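Erythropoietin (Homo sapiens, PDB 1EER) acts as the hormone that controls red blood cell production, binding and dimerising its receptor so that the kinase JAK2 is activated. Local coordinates at residues Thr40-Lys52 against Ser146-Gly158. The protein carries 5 engineered substitutions. Residues are numbered along the deposited sequence; the frame is centred on the assembly and turned at random.
Sequences TVPDTKVNFYAWK and SNFLRGKLKLYTG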
loop_
_atom_site.group_PDB
_atom_site.type_symbol
_atom_site.label_atom_id
_atom_site.label_comp_id
_atom_site.label_asym_id
_atom_site.label_seq_id
_atom_site.Cartn_x
_atom_site.Cartn_y
_atom_site.Cartn_z
ATOM N N THR A 40 -16.145 8.729 18.526
ATOM C CA THR A 40 -17.018 8.097 17.549
ATOM C C THR A 40 -16.241 7.817 16.263
ATOM O O THR A 40 -15.477 8.652 15.790
ATOM C CB THR A 40 -18.215 9.001 17.231
ATOM O OG1 THR A 40 -18.907 9.314 18.447
ATOM C CG2 THR A 40 -19.169 8.306 16.263
ATOM N N VAL A 41 -16.437 6.636 15.693
ATOM C CA VAL A 41 -15.728 6.261 14.475
ATOM C C VAL A 41 -16.706 5.661 13.483
ATOM O O VAL A 41 -17.822 5.303 13.848
ATOM C CB VAL A 41 -14.620 5.233 14.787
ATOM C CG1 VAL A 41 -13.486 5.916 15.534
ATOM C CG2 VAL A 41 -15.183 4.091 15.624
ATOM N N PRO A 42 -16.312 5.546 12.211
ATOM C CA PRO A 42 -17.303 4.960 11.303
ATOM C C PRO A 42 -17.326 3.434 11.413
ATOM O O PRO A 42 -16.500 2.834 12.105
ATOM C CB PRO A 42 -16.857 5.443 9.921
ATOM C CG PRO A 42 -15.376 5.710 10.069
ATOM C CD PRO A 42 -15.052 5.894 11.529
ATOM N N ASP A 43 -18.290 2.811 10.755
ATOM C CA ASP A 43 -18.368 1.362 10.760
ATOM C C ASP A 43 -17.554 0.961 9.549
ATOM O O ASP A 43 -17.728 1.540 8.480
ATOM C CB ASP A 43 -19.811 0.888 10.584
ATOM C CG ASP A 43 -19.938 -0.627 10.651
ATOM O OD1 ASP A 43 -18.910 -1.328 10.538
ATOM O OD2 ASP A 43 -21.068 -1.119 10.821
ATOM N N THR A 44 -16.660 -0.011 9.702
ATOM C CA THR A 44 -15.842 -0.422 8.568
ATOM C C THR A 44 -16.213 -1.767 7.949
ATOM O O THR A 44 -15.651 -2.159 6.922
ATOM C CB THR A 44 -14.344 -0.449 8.938
ATOM O OG1 THR A 44 -14.077 -1.575 9.779
ATOM C CG2 THR A 44 -13.958 0.830 9.663
ATOM N N LYS A 45 -17.166 -2.474 8.544
ATOM C CA LYS A 45 -17.529 -3.769 7.992
ATOM C C LYS A 45 -18.207 -3.672 6.635
ATOM O O LYS A 45 -18.954 -2.733 6.347
ATOM C CB LYS A 45 -18.419 -4.546 8.965
ATOM C CG LYS A 45 -19.839 -4.019 9.122
ATOM C CD LYS A 45 -20.617 -4.773 10.223
ATOM C CE LYS A 45 -21.957 -4.033 10.133
ATOM N NZ LYS A 45 -23.031 -4.441 11.037
ATOM N N VAL A 46 -17.912 -4.643 5.785
ATOM C CA VAL A 46 -18.511 -4.703 4.460
ATOM C C VAL A 46 -19.068 -6.109 4.239
ATOM O O VAL A 46 -18.333 -7.098 4.295
ATOM C CB VAL A 46 -17.475 -4.380 3.337
ATOM C CG1 VAL A 46 -18.023 -4.805 1.978
ATOM C CG2 VAL A 46 -17.158 -2.890 3.325
ATOM N N ASN A 47 -20.375 -6.197 4.024
ATOM C CA ASN A 47 -21.004 -7.483 3.753
ATOM C C ASN A 47 -21.014 -7.522 2.227
ATOM O O ASN A 47 -21.809 -6.830 1.584
ATOM C CB ASN A 47 -22.425 -7.507 4.324
ATOM C CG ASN A 47 -23.080 -8.872 4.208
ATOM O OD1 ASN A 47 -23.737 -9.170 3.211
ATOM N ND2 ASN A 47 -22.905 -9.705 5.228
ATOM N N PHE A 48 -20.104 -8.308 1.656
ATOM C CA PHE A 48 -19.971 -8.403 0.207
ATOM C C PHE A 48 -21.250 -8.800 -0.501
ATOM O O PHE A 48 -21.487 -8.377 -1.638
ATOM C CB PHE A 48 -18.837 -9.360 -0.163
ATOM C CG PHE A 48 -17.495 -8.702 -0.199
ATOM C CD1 PHE A 48 -17.157 -7.842 -1.242
ATOM C CD2 PHE A 48 -16.582 -8.902 0.831
ATOM C CE1 PHE A 48 -15.928 -7.186 -1.256
ATOM C CE2 PHE A 48 -15.347 -8.250 0.829
ATOM C CZ PHE A 48 -15.018 -7.389 -0.215
ATOM N N TYR A 49 -22.079 -9.603 0.166
ATOM C CA TYR A 49 -23.347 -10.011 -0.421
ATOM C C TYR A 49 -24.258 -8.785 -0.553
ATOM O O TYR A 49 -24.822 -8.525 -1.621
ATOM C CB TYR A 49 -24.034 -11.076 0.447
ATOM C CG TYR A 49 -25.392 -11.457 -0.090
ATOM C CD1 TYR A 49 -25.508 -12.206 -1.256
ATOM C CD2 TYR A 49 -26.561 -11.001 0.514
ATOM C CE1 TYR A 49 -26.751 -12.489 -1.821
ATOM C CE2 TYR A 49 -27.817 -11.279 -0.043
ATOM C CZ TYR A 49 -27.900 -12.023 -1.219
ATOM O OH TYR A 49 -29.120 -12.280 -1.811
ATOM N N ALA A 50 -24.399 -8.029 0.531
ATOM C CA ALA A 50 -25.234 -6.837 0.507
ATOM C C ALA A 50 -24.569 -5.699 -0.276
ATOM O O ALA A 50 -25.231 -4.966 -1.012
ATOM C CB ALA A 50 -25.524 -6.388 1.919
ATOM N N TRP A 51 -23.254 -5.567 -0.114
ATOM C CA TRP A 51 -22.489 -4.521 -0.777
ATOM C C TRP A 51 -22.661 -4.484 -2.300
ATOM O O TRP A 51 -22.938 -3.429 -2.875
ATOM C CB TRP A 51 -21.003 -4.654 -0.411
ATOM C CG TRP A 51 -20.094 -3.677 -1.121
ATOM C CD1 TRP A 51 -19.426 -3.892 -2.294
ATOM C CD2 TRP A 51 -19.739 -2.344 -0.696
ATOM N NE1 TRP A 51 -18.680 -2.784 -2.627
ATOM C CE2 TRP A 51 -18.849 -1.818 -1.668
ATOM C CE3 TRP A 51 -20.084 -1.545 0.407
ATOM C CZ2 TRP A 51 -18.295 -0.520 -1.572
ATOM C CZ3 TRP A 51 -19.530 -0.248 0.506
ATOM C CH2 TRP A 51 -18.645 0.245 -0.485
ATOM N N LYS A 52 -22.509 -5.628 -2.958
ATOM C CA LYS A 52 -22.639 -5.673 -4.410
ATOM C C LYS A 52 -24.084 -5.595 -4.912
ATOM O O LYS A 52 -24.350 -5.477 -6.101
ATOM C CB LYS A 52 -21.985 -6.963 -4.906
ATOM C CG LYS A 52 -22.867 -8.192 -4.669
ATOM C CD LYS A 52 -22.242 -9.472 -5.226
ATOM C CE LYS A 52 -20.712 -9.469 -5.129
ATOM N NZ LYS A 52 -20.219 -10.844 -5.103
ATOM N N SER A 146 -7.264 1.685 9.125
ATOM C CA SER A 146 -6.802 0.717 8.121
ATOM C C SER A 146 -7.952 -0.080 7.488
ATOM O O SER A 146 -8.027 -0.200 6.267
ATOM C CB SER A 146 -5.792 -0.255 8.753
ATOM O OG SER A 146 -5.368 -1.240 7.827
ATOM N N ASN A 147 -8.849 -0.617 8.315
ATOM C CA ASN A 147 -9.968 -1.399 7.803
ATOM C C ASN A 147 -10.857 -0.578 6.879
ATOM O O ASN A 147 -11.394 -1.102 5.899
ATOM C CB ASN A 147 -10.805 -1.967 8.959
ATOM C CG ASN A 147 -10.288 -3.313 9.456
ATOM O OD1 ASN A 147 -9.487 -3.967 8.795
ATOM N ND2 ASN A 147 -10.752 -3.726 10.624
ATOM N N PHE A 148 -11.013 0.713 7.185
ATOM C CA PHE A 148 -11.843 1.584 6.348
ATOM C C PHE A 148 -11.228 1.877 4.972
ATOM O O PHE A 148 -11.895 1.748 3.934
ATOM C CB PHE A 148 -12.122 2.914 7.056
ATOM C CG PHE A 148 -13.194 3.735 6.390
ATOM C CD1 PHE A 148 -12.887 4.561 5.315
ATOM C CD2 PHE A 148 -14.515 3.672 6.830
ATOM C CE1 PHE A 148 -13.875 5.314 4.687
ATOM C CE2 PHE A 148 -15.512 4.420 6.209
ATOM C CZ PHE A 148 -15.193 5.244 5.135
ATOM N N LEU A 149 -9.962 2.279 4.964
ATOM C CA LEU A 149 -9.286 2.606 3.713
ATOM C C LEU A 149 -9.081 1.369 2.843
ATOM O O LEU A 149 -9.297 1.403 1.629
ATOM C CB LEU A 149 -7.918 3.258 3.977
ATOM C CG LEU A 149 -7.751 4.416 4.966
ATOM C CD1 LEU A 149 -6.307 4.874 4.928
ATOM C CD2 LEU A 149 -8.689 5.549 4.633
ATOM N N ARG A 150 -8.664 0.275 3.471
ATOM C CA ARG A 150 -8.406 -0.945 2.729
ATOM C C ARG A 150 -9.693 -1.673 2.405
ATOM O O ARG A 150 -9.706 -2.578 1.572
ATOM C CB ARG A 150 -7.457 -1.849 3.524
ATOM C CG ARG A 150 -8.138 -2.823 4.458
ATOM C CD ARG A 150 -7.133 -3.507 5.355
ATOM N NE ARG A 150 -7.786 -4.354 6.346
ATOM C CZ ARG A 150 -7.480 -5.629 6.562
ATOM N NH1 ARG A 150 -6.524 -6.218 5.857
ATOM N NH2 ARG A 150 -8.141 -6.320 7.479
ATOM N N GLY A 151 -10.778 -1.246 3.047
ATOM C CA GLY A 151 -12.067 -1.880 2.839
ATOM C C GLY A 151 -13.012 -1.197 1.869
ATOM O O GLY A 151 -12.768 -1.172 0.665
ATOM N N LYS A 152 -14.100 -0.638 2.390
ATOM C CA LYS A 152 -15.080 0.011 1.538
ATOM C C LYS A 152 -14.504 1.166 0.725
ATOM O O LYS A 152 -14.974 1.436 -0.380
ATOM C CB LYS A 152 -16.284 0.475 2.363
ATOM C CG LYS A 152 -16.009 1.608 3.316
ATOM C CD LYS A 152 -17.276 1.989 4.050
ATOM C CE LYS A 152 -17.533 1.044 5.215
ATOM N NZ LYS A 152 -18.985 0.813 5.441
ATOM N N LEU A 153 -13.495 1.852 1.252
ATOM C CA LEU A 153 -12.898 2.943 0.485
ATOM C C LEU A 153 -12.277 2.347 -0.776
ATOM O O LEU A 153 -12.582 2.769 -1.896
ATOM C CB LEU A 153 -11.821 3.667 1.294
ATOM C CG LEU A 153 -11.399 4.991 0.647
ATOM C CD1 LEU A 153 -11.090 6.004 1.724
ATOM C CD2 LEU A 153 -10.193 4.773 -0.246
ATOM N N LYS A 154 -11.418 1.352 -0.589
ATOM C CA LYS A 154 -10.777 0.697 -1.719
ATOM C C LYS A 154 -11.838 0.127 -2.645
ATOM O O LYS A 154 -11.761 0.305 -3.862
ATOM C CB LYS A 154 -9.839 -0.422 -1.241
ATOM C CG LYS A 154 -9.125 -1.158 -2.363
ATOM C CD LYS A 154 -8.509 -0.202 -3.394
ATOM C CE LYS A 154 -7.226 -0.775 -4.011
ATOM N NZ LYS A 154 -6.959 -0.283 -5.393
ATOM N N LEU A 155 -12.835 -0.544 -2.067
ATOM C CA LEU A 155 -13.914 -1.142 -2.852
ATOM C C LEU A 155 -14.651 -0.105 -3.688
ATOM O O LEU A 155 -14.871 -0.301 -4.886
ATOM C CB LEU A 155 -14.911 -1.864 -1.941
ATOM C CG LEU A 155 -14.456 -3.218 -1.376
ATOM C CD1 LEU A 155 -15.556 -3.784 -0.484
ATOM C CD2 LEU A 155 -14.119 -4.189 -2.503
ATOM N N TYR A 156 -15.041 0.996 -3.057
ATOM C CA TYR A 156 -15.740 2.049 -3.771
ATOM C C TYR A 156 -14.849 2.600 -4.899
ATOM O O TYR A 156 -15.277 2.709 -6.054
ATOM C CB TYR A 156 -16.119 3.176 -2.807
ATOM C CG TYR A 156 -16.496 4.441 -3.533
ATOM C CD1 TYR A 156 -17.652 4.492 -4.309
ATOM C CD2 TYR A 156 -15.662 5.558 -3.517
ATOM C CE1 TYR A 156 -17.969 5.613 -5.057
ATOM C CE2 TYR A 156 -15.975 6.687 -4.266
ATOM C CZ TYR A 156 -17.130 6.702 -5.036
ATOM O OH TYR A 156 -17.454 7.791 -5.805
ATOM N N THR A 157 -13.605 2.938 -4.560
ATOM C CA THR A 157 -12.667 3.485 -5.537
ATOM C C THR A 157 -12.436 2.556 -6.733
ATOM O O THR A 157 -12.325 3.015 -7.865
ATOM C CB THR A 157 -11.308 3.785 -4.888
ATOM O OG1 THR A 157 -11.438 4.888 -3.979
ATOM C CG2 THR A 157 -10.295 4.140 -5.947
ATOM N N GLY A 158 -12.361 1.253 -6.476
ATOM C CA GLY A 158 -12.150 0.298 -7.547
ATOM C C GLY A 158 -13.258 0.321 -8.581
ATOM O O GLY A 158 -12.999 0.358 -9.782
HETATM O O HOH W 1 -13.944 -0.864 5.170
HETATM O O HOH W 2 -12.474 -2.144 12.146
HETATM O O HOH W 3 -20.405 -1.711 4.003
HETATM O O HOH W 4 -17.537 -2.096 -5.360
#
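Lys152 threads its side chain between Val46, Trp51 and the backbone of Asp43 to Lys45. Its CB lies 3.6 Å from Val46 CG2 and 3.7 Å from Trp51 CH2, a methylene among apolar neighbours. CG passes over one face of the Phe148 ring, offset toward the rim. Bends at chi3 (81°) and chi4 then bring CE within 3.3 Å of Asp43 O, a contact that the polarising effect of the ammonium group probably makes acceptable. The tip, NZ, forms a salt bridge with Glu62 and donates to a water that bridges to Lys45 O, so a long aliphatic stem ending in a charge suits this path. One turn further on, Leu155 CD1 alone sits among Trp51, over its five-membered ring, Val46 CG1 (3.6 Å) and Phe48 CE1 (3.5 Å); the second methyl, CD2, extends the contact with Phe48, where branching is useful. At the other end Thr44 CG2 packs 3.8 Å from Phe148 CB, at that ring's edge. In the pi-type turn 149-153 the regular bonds Gly151 N to Asn147 O and Lys152 N to Phe148 O are not made; a water takes up Asn147 O and Lys152 N and ties them to Thr44 O. In this four-helix cytokine segment 40-52, part of the long connection from helix 9-25 to helix 56-82, leaves strand 34-41, paired with strand 133-137, runs along helix 138-161 and ends around short helix 48-51.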